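Local coordinates for putatuve endo-xylanase (PDB 1O8P), which probably anchors a xylan-degrading enzyme to its polysaccharide substrate, being a calcium-bearing, non-catalytic carbohydrate-binding module of family 6 with a beta-sandwich fold, at residues L42-F45 against G51-I54; T87-R92 against V139-F144; T75-R80 against G102-G107; G21-S24 against N28-A31. One frame throughout, in Å; residues are numbered along the deposited sequence.

Contact 1: residues L42-F45 against G51-I54. With CA (calcium ion), chain B.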
# COMPACT_ATOMS: atom_id res chain seq x y z
N LEU A 42 -3.79 -11.02 9.38
CA LEU A 42 -3.40 -9.64 9.19
C LEU A 42 -3.73 -8.87 10.45
O LEU A 42 -4.80 -9.06 11.01
CB LEU A 42 -4.11 -9.00 7.98
CG LEU A 42 -3.37 -7.82 7.33
CD1 LEU A 42 -3.48 -7.83 5.80
CD2 LEU A 42 -3.96 -6.54 7.86
N GLN A 43 -2.82 -8.00 10.88
CA GLN A 43 -3.02 -7.20 12.12
C GLN A 43 -2.48 -5.80 12.02
O GLN A 43 -1.61 -5.55 11.20
CB GLN A 43 -2.29 -7.88 13.28
CG GLN A 43 -3.22 -8.56 14.20
CD GLN A 43 -2.49 -9.57 15.00
OE1 GLN A 43 -1.64 -9.21 15.84
NE2 GLN A 43 -2.78 -10.84 14.74
N ILE A 44 -2.94 -4.91 12.90
CA ILE A 44 -2.38 -3.57 12.98
C ILE A 44 -1.54 -3.49 14.24
O ILE A 44 -2.00 -3.87 15.33
CB ILE A 44 -3.52 -2.52 12.97
CG1 ILE A 44 -4.39 -2.70 11.70
CG2 ILE A 44 -2.97 -1.11 13.14
CD1 ILE A 44 -5.80 -2.10 11.78
N PHE A 45 -0.31 -3.01 14.10
CA PHE A 45 0.64 -2.90 15.19
C PHE A 45 0.95 -1.44 15.46
O PHE A 45 1.10 -0.64 14.53
CB PHE A 45 1.95 -3.63 14.88
CG PHE A 45 1.79 -5.09 14.63
CD1 PHE A 45 1.16 -5.91 15.58
CD2 PHE A 45 2.30 -5.67 13.46
CE1 PHE A 45 0.98 -7.25 15.35
CE2 PHE A 45 2.14 -7.03 13.24
CZ PHE A 45 1.45 -7.81 14.19
N GLY A 51 1.78 6.12 15.84
CA GLY A 51 1.34 5.61 14.54
C GLY A 51 1.12 4.10 14.54
O GLY A 51 1.22 3.42 15.60
N SER A 52 0.77 3.57 13.38
CA SER A 52 0.47 2.15 13.25
C SER A 52 0.87 1.62 11.88
O SER A 52 1.03 2.40 10.95
CB SER A 52 -1.03 1.87 13.44
OG SER A 52 -1.51 2.31 14.68
N ALA A 53 1.02 0.31 11.76
CA ALA A 53 1.36 -0.28 10.49
C ALA A 53 0.63 -1.61 10.40
O ALA A 53 0.31 -2.22 11.40
CB ALA A 53 2.87 -0.47 10.37
N ILE A 54 0.28 -2.02 9.21
CA ILE A 54 -0.19 -3.39 9.05
C ILE A 54 1.02 -4.35 9.04
O ILE A 54 2.11 -3.98 8.59
CB ILE A 54 -1.12 -3.51 7.84
CG1 ILE A 54 -0.39 -3.08 6.53
CG2 ILE A 54 -2.41 -2.65 8.10
CD1 ILE A 54 -1.18 -3.22 5.24
CA CA B . 0.21 4.00 9.43
O HOH W 1 -0.20 5.41 11.39
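Ile-54 and Phe-45 bury the largest areas where these two short strands meet, yet they work differently: the isoleucine through its side chain, the phenylalanine mainly through its backbone. Ile-54 turns its CG2 methyl to the other strand, where it lies 4.1 Å from CG1 of Ile-44 and also meets CD2 of Leu-42. This follows from chi1 of 59°, which sets CG2 beside the backbone N and squeezes CG1 between the N and the carbonyl carbon. Isoleucine suits this buried spot because CG2 faces Ile-44 and Leu-42; Thr-63 and Tyr-65 of strand 62-69 also touch the side chain. Phe-45 and Ala-53 form the hydrogen-bonded pair of an antiparallel beta hairpin. Phe-45 N gives a 2.9 Å bond to Ala-53 O that is almost straight at 172°, and Ala-53 N returns one of equal length to Phe-45 O, lying in the carbonyl plane. The small Ala-53 shares its face of the hairpin with the phenyl ring, which packs edge-to-face with Tyr-56. On the opposite face, Ile-44 and Ile-54 make the non-hydrogen-bonded pair. Ile-44 reaches further along the hairpin with its second branch, CG2, which touches CB of Ser-52 at 3.6 Å. The backbone of Ser-52 serves the metal: its O binds the calcium ion at 2.4 Å, while its N donates to a water that is itself a calcium ligand.

Contact 2: residues T87-R92 against V139-F144. With CA (calcium ion), chain B.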
# COMPACT_ATOMS: atom_id res chain seq x y z
N THR A 87 10.61 -8.75 -1.01
CA THR A 87 9.23 -9.07 -1.31
C THR A 87 8.67 -7.99 -2.21
O THR A 87 9.37 -7.02 -2.56
CB THR A 87 8.45 -9.31 0.02
OG1 THR A 87 7.15 -9.78 -0.30
CG2 THR A 87 8.21 -8.02 0.78
N THR A 88 7.43 -8.16 -2.65
CA THR A 88 6.83 -7.22 -3.58
C THR A 88 5.44 -6.88 -3.07
O THR A 88 4.76 -7.71 -2.39
CB THR A 88 6.69 -7.82 -4.99
OG1 THR A 88 5.85 -8.99 -4.92
CG2 THR A 88 8.01 -8.30 -5.59
N ILE A 89 5.00 -5.68 -3.43
CA ILE A 89 3.63 -5.26 -3.23
C ILE A 89 3.10 -4.87 -4.58
O ILE A 89 3.61 -3.97 -5.23
CB ILE A 89 3.57 -4.05 -2.25
CG1 ILE A 89 4.37 -4.34 -0.96
CG2 ILE A 89 2.10 -3.57 -2.02
CD1 ILE A 89 4.61 -3.15 -0.02
N GLN A 90 2.08 -5.57 -5.04
CA GLN A 90 1.40 -5.19 -6.25
C GLN A 90 0.38 -4.12 -5.93
O GLN A 90 -0.27 -4.17 -4.89
CB GLN A 90 0.72 -6.40 -6.86
CG GLN A 90 1.72 -7.33 -7.57
CD GLN A 90 1.05 -8.50 -8.25
OE1 GLN A 90 -0.09 -8.83 -7.93
NE2 GLN A 90 1.73 -9.12 -9.19
N VAL A 91 0.24 -3.18 -6.86
CA VAL A 91 -0.74 -2.10 -6.77
C VAL A 91 -1.72 -2.30 -7.93
O VAL A 91 -1.35 -2.20 -9.09
CB VAL A 91 -0.07 -0.67 -6.80
CG1 VAL A 91 -1.13 0.39 -6.56
CG2 VAL A 91 1.05 -0.57 -5.74
N ARG A 92 -2.97 -2.61 -7.59
CA ARG A 92 -3.98 -3.02 -8.56
C ARG A 92 -5.27 -2.21 -8.45
O ARG A 92 -5.53 -1.60 -7.40
CB ARG A 92 -4.36 -4.49 -8.37
CG ARG A 92 -3.25 -5.48 -8.49
CD ARG A 92 -3.80 -6.78 -8.83
NE ARG A 92 -2.82 -7.74 -9.25
CZ ARG A 92 -2.79 -8.31 -10.43
NH1 ARG A 92 -3.67 -8.01 -11.37
NH2 ARG A 92 -1.85 -9.19 -10.69
N VAL A 139 5.77 -8.34 5.12
CA VAL A 139 6.18 -6.94 5.04
C VAL A 139 5.27 -6.14 6.01
O VAL A 139 4.13 -6.51 6.23
CB VAL A 139 6.09 -6.37 3.56
CG1 VAL A 139 4.62 -6.38 3.04
CG2 VAL A 139 6.79 -4.94 3.41
N ASN A 140 5.81 -5.11 6.63
CA ASN A 140 4.97 -4.15 7.36
C ASN A 140 4.82 -2.86 6.56
O ASN A 140 5.76 -2.40 5.95
CB ASN A 140 5.57 -3.82 8.72
CG ASN A 140 5.47 -4.99 9.71
OD1 ASN A 140 5.86 -4.84 10.85
ND2 ASN A 140 4.93 -6.13 9.29
N VAL A 141 3.60 -2.31 6.55
CA VAL A 141 3.30 -1.13 5.77
C VAL A 141 2.68 -0.09 6.69
O VAL A 141 1.64 -0.32 7.29
CB VAL A 141 2.37 -1.41 4.59
CG1 VAL A 141 2.36 -0.19 3.61
CG2 VAL A 141 2.75 -2.74 3.85
N ASP A 142 3.37 1.05 6.81
CA ASP A 142 2.91 2.17 7.63
C ASP A 142 1.90 2.94 6.78
O ASP A 142 0.75 3.07 7.15
CB ASP A 142 4.12 3.04 8.02
CG ASP A 142 3.76 4.18 8.91
OD1 ASP A 142 2.56 4.41 9.23
OD2 ASP A 142 4.65 4.93 9.32
N TRP A 143 2.33 3.41 5.60
CA TRP A 143 1.46 4.16 4.70
C TRP A 143 1.97 4.05 3.30
O TRP A 143 3.09 3.55 3.08
CB TRP A 143 1.33 5.65 5.11
CG TRP A 143 2.61 6.38 5.40
CD1 TRP A 143 3.06 6.78 6.65
CD2 TRP A 143 3.58 6.87 4.45
NE1 TRP A 143 4.25 7.46 6.53
CE2 TRP A 143 4.60 7.53 5.20
CE3 TRP A 143 3.70 6.82 3.05
CZ2 TRP A 143 5.74 8.12 4.58
CZ3 TRP A 143 4.82 7.39 2.43
CH2 TRP A 143 5.83 8.04 3.19
N PHE A 144 1.15 4.53 2.37
CA PHE A 144 1.53 4.65 0.96
C PHE A 144 0.92 5.90 0.36
O PHE A 144 -0.05 6.46 0.88
CB PHE A 144 1.22 3.36 0.14
CG PHE A 144 -0.24 3.07 -0.09
CD1 PHE A 144 -1.05 2.55 0.94
CD2 PHE A 144 -0.81 3.26 -1.34
CE1 PHE A 144 -2.41 2.27 0.75
CE2 PHE A 144 -2.19 2.96 -1.54
CZ PHE A 144 -2.98 2.47 -0.49
CA CA B . 0.21 4.00 9.43
O HOH W 1 -0.20 5.41 11.39
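Thr-87 and Ile-89 reach across the interior of a beta-sandwich to Val-139 and Val-141, joining strand 87-93 of the mixed sheet to strand 140-147 of the four-stranded antiparallel one. No hydrogen bond links the two segments, and the closest approach, 3.9 Å, is between CG2 of Thr-87 and CB of Val-139. Threonine suits its place because its two branches do separate jobs. With OG1 anti to the backbone N (chi1 -173°), the hydroxyl bonds to Ser-136 OG while the methyl is left for the valine. Ile-89 rests its CD1 against a methyl of each valine, 4.4 Å from CG2 of Val-139 and 4.3 Å from CG2 of Val-141. Isoleucine fits because its extended chain (chi2 169°) carries CD1 across the gap between the sheets and is wholly apolar in a buried interior, where Leu-133 and Phe-135 of strand 128-135 also touch it. Farther along, the segments draw apart: Val-91 and Phe-144 still point inward but do not meet, and Phe-144 instead packs edge-to-face with Tyr-65.

Thr-88, Gln-90 and Arg-92, turned from the contact, are partly exposed, as is Trp-143, which lies on Arg-80 and Asn-28; Asn-140 and Asp-142 are buried. Asp-142 binds the calcium ion through its backbone O at 2.5 Å and through OD1 at 2.4 Å. On the other strand, Arg-92 grips Gln-90 side-on. NE and NH2 both donate to the single atom OE1, NE at 3.2 Å, approaching from the same face of the amide while OE1 stays in the guanidinium plane.

Contact 3: residues T75-R80 against G102-G107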
# COMPACT_ATOMS: atom_id res chain seq x y z
N THR A 75 1.66 8.95 -11.45
CA THR A 75 2.54 8.09 -12.25
C THR A 75 3.54 7.38 -11.34
O THR A 75 4.39 6.65 -11.82
CB THR A 75 3.33 8.93 -13.29
OG1 THR A 75 3.82 10.11 -12.62
CG2 THR A 75 2.42 9.52 -14.35
N SER A 76 3.45 7.58 -10.04
CA SER A 76 4.37 6.90 -9.14
C SER A 76 3.74 6.64 -7.77
O SER A 76 2.80 7.33 -7.39
CB SER A 76 5.72 7.66 -9.10
OG SER A 76 6.17 7.96 -7.82
N VAL A 77 4.25 5.63 -7.06
CA VAL A 77 3.76 5.26 -5.73
C VAL A 77 4.97 5.09 -4.83
O VAL A 77 6.03 4.66 -5.30
CB VAL A 77 2.92 3.98 -5.70
CG1 VAL A 77 3.70 2.73 -6.24
CG2 VAL A 77 2.36 3.72 -4.28
N THR A 78 4.78 5.47 -3.55
CA THR A 78 5.77 5.33 -2.50
C THR A 78 5.12 4.66 -1.29
O THR A 78 4.07 5.09 -0.85
CB THR A 78 6.32 6.72 -2.09
OG1 THR A 78 6.99 7.30 -3.20
CG2 THR A 78 7.42 6.59 -1.02
N ALA A 79 5.76 3.63 -0.73
CA ALA A 79 5.27 3.03 0.52
C ALA A 79 6.35 3.09 1.62
O ALA A 79 7.55 2.99 1.31
CB ALA A 79 4.78 1.57 0.27
N ARG A 80 5.95 3.29 2.87
CA ARG A 80 6.88 3.27 4.01
C ARG A 80 6.73 1.89 4.58
O ARG A 80 5.64 1.53 5.06
CB ARG A 80 6.52 4.30 5.08
CG ARG A 80 7.60 4.45 6.15
CD ARG A 80 7.41 5.61 7.14
NE ARG A 80 8.43 5.66 8.21
CZ ARG A 80 8.27 5.24 9.51
NH1 ARG A 80 7.14 4.65 9.93
NH2 ARG A 80 9.27 5.37 10.41
N GLY A 102 1.35 -1.38 -11.07
CA GLY A 102 2.78 -1.40 -10.83
C GLY A 102 3.11 -2.33 -9.68
O GLY A 102 2.20 -2.78 -8.96
N THR A 103 4.40 -2.56 -9.51
CA THR A 103 4.89 -3.40 -8.44
C THR A 103 5.99 -2.69 -7.68
O THR A 103 6.99 -2.28 -8.28
CB THR A 103 5.42 -4.75 -9.04
OG1 THR A 103 4.36 -5.37 -9.75
CG2 THR A 103 5.74 -5.76 -7.96
N ILE A 104 5.84 -2.62 -6.36
CA ILE A 104 6.91 -2.13 -5.48
C ILE A 104 7.79 -3.32 -5.07
O ILE A 104 7.30 -4.26 -4.49
CB ILE A 104 6.30 -1.46 -4.19
CG1 ILE A 104 5.18 -0.47 -4.55
CG2 ILE A 104 7.41 -0.78 -3.40
CD1 ILE A 104 4.62 0.30 -3.33
N TYR A 105 9.09 -3.23 -5.34
CA TYR A 105 10.05 -4.29 -5.02
C TYR A 105 10.70 -3.89 -3.73
O TYR A 105 11.49 -2.97 -3.68
CB TYR A 105 11.10 -4.45 -6.16
CG TYR A 105 10.45 -5.06 -7.38
CD1 TYR A 105 10.29 -6.45 -7.48
CD2 TYR A 105 9.94 -4.26 -8.38
CE1 TYR A 105 9.61 -7.02 -8.56
CE2 TYR A 105 9.28 -4.81 -9.46
CZ TYR A 105 9.11 -6.18 -9.54
OH TYR A 105 8.45 -6.71 -10.61
N VAL A 106 10.32 -4.56 -2.66
CA VAL A 106 10.81 -4.18 -1.35
C VAL A 106 11.98 -5.10 -0.97
O VAL A 106 11.80 -6.32 -0.83
CB VAL A 106 9.70 -4.24 -0.29
CG1 VAL A 106 10.24 -3.65 1.01
CG2 VAL A 106 8.43 -3.51 -0.76
N GLY A 107 13.18 -4.52 -0.85
CA GLY A 107 14.31 -5.23 -0.28
C GLY A 107 14.29 -5.22 1.24
O GLY A 107 13.65 -4.37 1.88
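One side chain carries nearly the whole of this contact: Ile-104 spans the gap between two strands whose nearest CA atoms, those of Val-77 and Ile-104, are 8.0 Å apart. Its terminal CD1 is 3.8 Å from CB of Ala-79 and 3.9 Å from CG1 of Val-77, and its CG1 also rests against that valine methyl. The Val-77 and Ile-104 side chains meet at about a right angle. Ile-104 is extended beyond CG1, with chi2 at -176°, and this full reach brings the delta methyl to the facing strand. Val-77 answers with the methyl placed between its backbone N and carbonyl carbon (chi1 59°). Ala-79, with only a methyl, lets the isoleucine tip come close to its strand; Phe-144 packs on the same alanine. The arrangement is the interior of a beta-sandwich: strand 74-82 belongs to the four-stranded antiparallel sheet and strand 100-106 to the mixed one, so the segments meet through apolar side chains alone, with no hydrogen bond between them. Ile-122 and Val-118 of strand 116-125 continue the apolar filling beside Val-77 and Ile-104 respectively. Residues facing the other way are polar or aromatic. Thr-78 bonds through OG1 to Ser-119, and the methyl CG2 of Thr-103 lies 3.7 Å above one face of the Tyr-105 ring, toward its rim. At the start of strand 74-82 the backbone departs from regular pairing, Thr-75 and Ser-76 both facing Ser-147 in a classic beta bulge.

Contact 4: residues G21-S24 against N28-A31. With CA (calcium ion), chain B.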
# COMPACT_ATOMS: atom_id res chain seq x y z
N GLY A 21 -16.46 12.44 -0.46
CA GLY A 21 -16.60 11.00 -0.28
C GLY A 21 -15.33 10.24 -0.61
O GLY A 21 -15.33 9.04 -0.81
N THR A 22 -14.24 10.98 -0.70
CA THR A 22 -12.99 10.46 -1.24
C THR A 22 -11.77 10.87 -0.41
O THR A 22 -11.84 11.83 0.34
CB THR A 22 -12.98 10.97 -2.68
OG1 THR A 22 -13.18 9.87 -3.56
CG2 THR A 22 -11.79 11.65 -3.03
N ARG A 23 -10.69 10.10 -0.55
CA ARG A 23 -9.40 10.34 0.04
C ARG A 23 -8.46 10.67 -1.09
O ARG A 23 -8.51 10.01 -2.16
CB ARG A 23 -8.86 9.06 0.69
CG ARG A 23 -9.57 8.65 1.94
CD ARG A 23 -8.98 7.44 2.60
NE ARG A 23 -9.52 6.20 2.07
CZ ARG A 23 -9.19 4.99 2.50
NH1 ARG A 23 -8.29 4.83 3.48
NH2 ARG A 23 -9.75 3.93 1.94
N SER A 24 -7.58 11.65 -0.86
CA SER A 24 -6.60 12.01 -1.87
C SER A 24 -5.55 10.89 -2.09
O SER A 24 -5.14 10.22 -1.12
CB SER A 24 -5.87 13.28 -1.45
OG SER A 24 -5.06 13.71 -2.54
N ASN A 28 -0.58 10.86 2.30
CA ASN A 28 -0.39 9.51 2.82
C ASN A 28 -1.68 8.77 3.10
O ASN A 28 -2.57 9.26 3.81
CB ASN A 28 0.46 9.51 4.08
CG ASN A 28 1.84 10.06 3.84
OD1 ASN A 28 2.22 10.29 2.71
ND2 ASN A 28 2.56 10.30 4.88
N ILE A 29 -1.80 7.61 2.49
CA ILE A 29 -2.89 6.70 2.85
C ILE A 29 -2.36 5.76 3.90
O ILE A 29 -1.43 4.99 3.63
CB ILE A 29 -3.43 5.93 1.62
CG1 ILE A 29 -3.82 6.90 0.50
CG2 ILE A 29 -4.64 5.06 2.04
CD1 ILE A 29 -3.70 6.34 -0.90
N GLN A 30 -2.96 5.81 5.10
CA GLN A 30 -2.48 4.99 6.20
C GLN A 30 -2.88 3.58 5.85
O GLN A 30 -4.04 3.33 5.56
CB GLN A 30 -3.04 5.48 7.57
CG GLN A 30 -2.58 6.90 7.96
CD GLN A 30 -1.05 7.04 8.02
OE1 GLN A 30 -0.34 6.07 8.33
NE2 GLN A 30 -0.54 8.23 7.70
N ALA A 31 -1.92 2.66 5.84
CA ALA A 31 -2.18 1.32 5.34
C ALA A 31 -3.17 0.57 6.26
O ALA A 31 -3.89 -0.36 5.81
CB ALA A 31 -0.87 0.56 5.18
CA CA B . 0.21 4.00 9.43
O HOH W 1 -0.20 5.41 11.39
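Arg-23 and Ile-29 set their side chains at about a right angle, the guanidinium end of one reaching a methyl of the other. NH1 of Arg-23 lies 3.9 Å from CG2 of Ile-29, which approaches the flat group obliquely. The arginine chain runs straight at first and then bends at chi3 (-87°), turning its head toward polar partners: NH2 forms a salt bridge with Asp-35, and NH1 donates to the backbone O of Asp-33. A long, charged chain suits this position because it carries the guanidinium past Ile-29 to Asp-35 and Asp-33. Ile-29 sends its other branch elsewhere. With CG1 anti to the carbonyl carbon, CG1 and CD1 pass close to the backbone O of Ser-24, CG1 at 3.9 Å, and Tyr-65 also packs on this buried isoleucine. Ser-24 fits a tight connection, its OG bonding to the N of Phe-26 just beyond. Gln-30 leads away from Arg-23: a bend at chi2 (-57°) brings OE1 to the calcium ion at 2.4 Å. The two segments thus mark the crossing from one sheet to the other in a beta-sandwich, with strand 29-30 entering the calcium site that Glu-32, Ser-52, Asp-142 and a water complete.

How the contacts relate
The calcium ion ties three of the four contacts together. Contact 1 supplies Ser-52, contact 2 Asp-142 and contact 4 Gln-30, and the same metal-bound water belongs to all three. Backbone bonds reinforce this: Ile-54 N probably bonds to Val-141 O at 2.9 Å, and Ala-31 N to Asp-142 O at 3.0 Å. Contact 3 stands apart from the metal, the Ala-79 side chain being about 11 Å from it, but is connected through the salt bridge of Arg-80 NH1 with Asp-142 OD2 (2.6 Å). Contacts 2 and 3, with centres 7 Å apart, fill neighbouring parts of the sandwich interior, whereas the centres of contacts 1 and 3 are 19 Å apart.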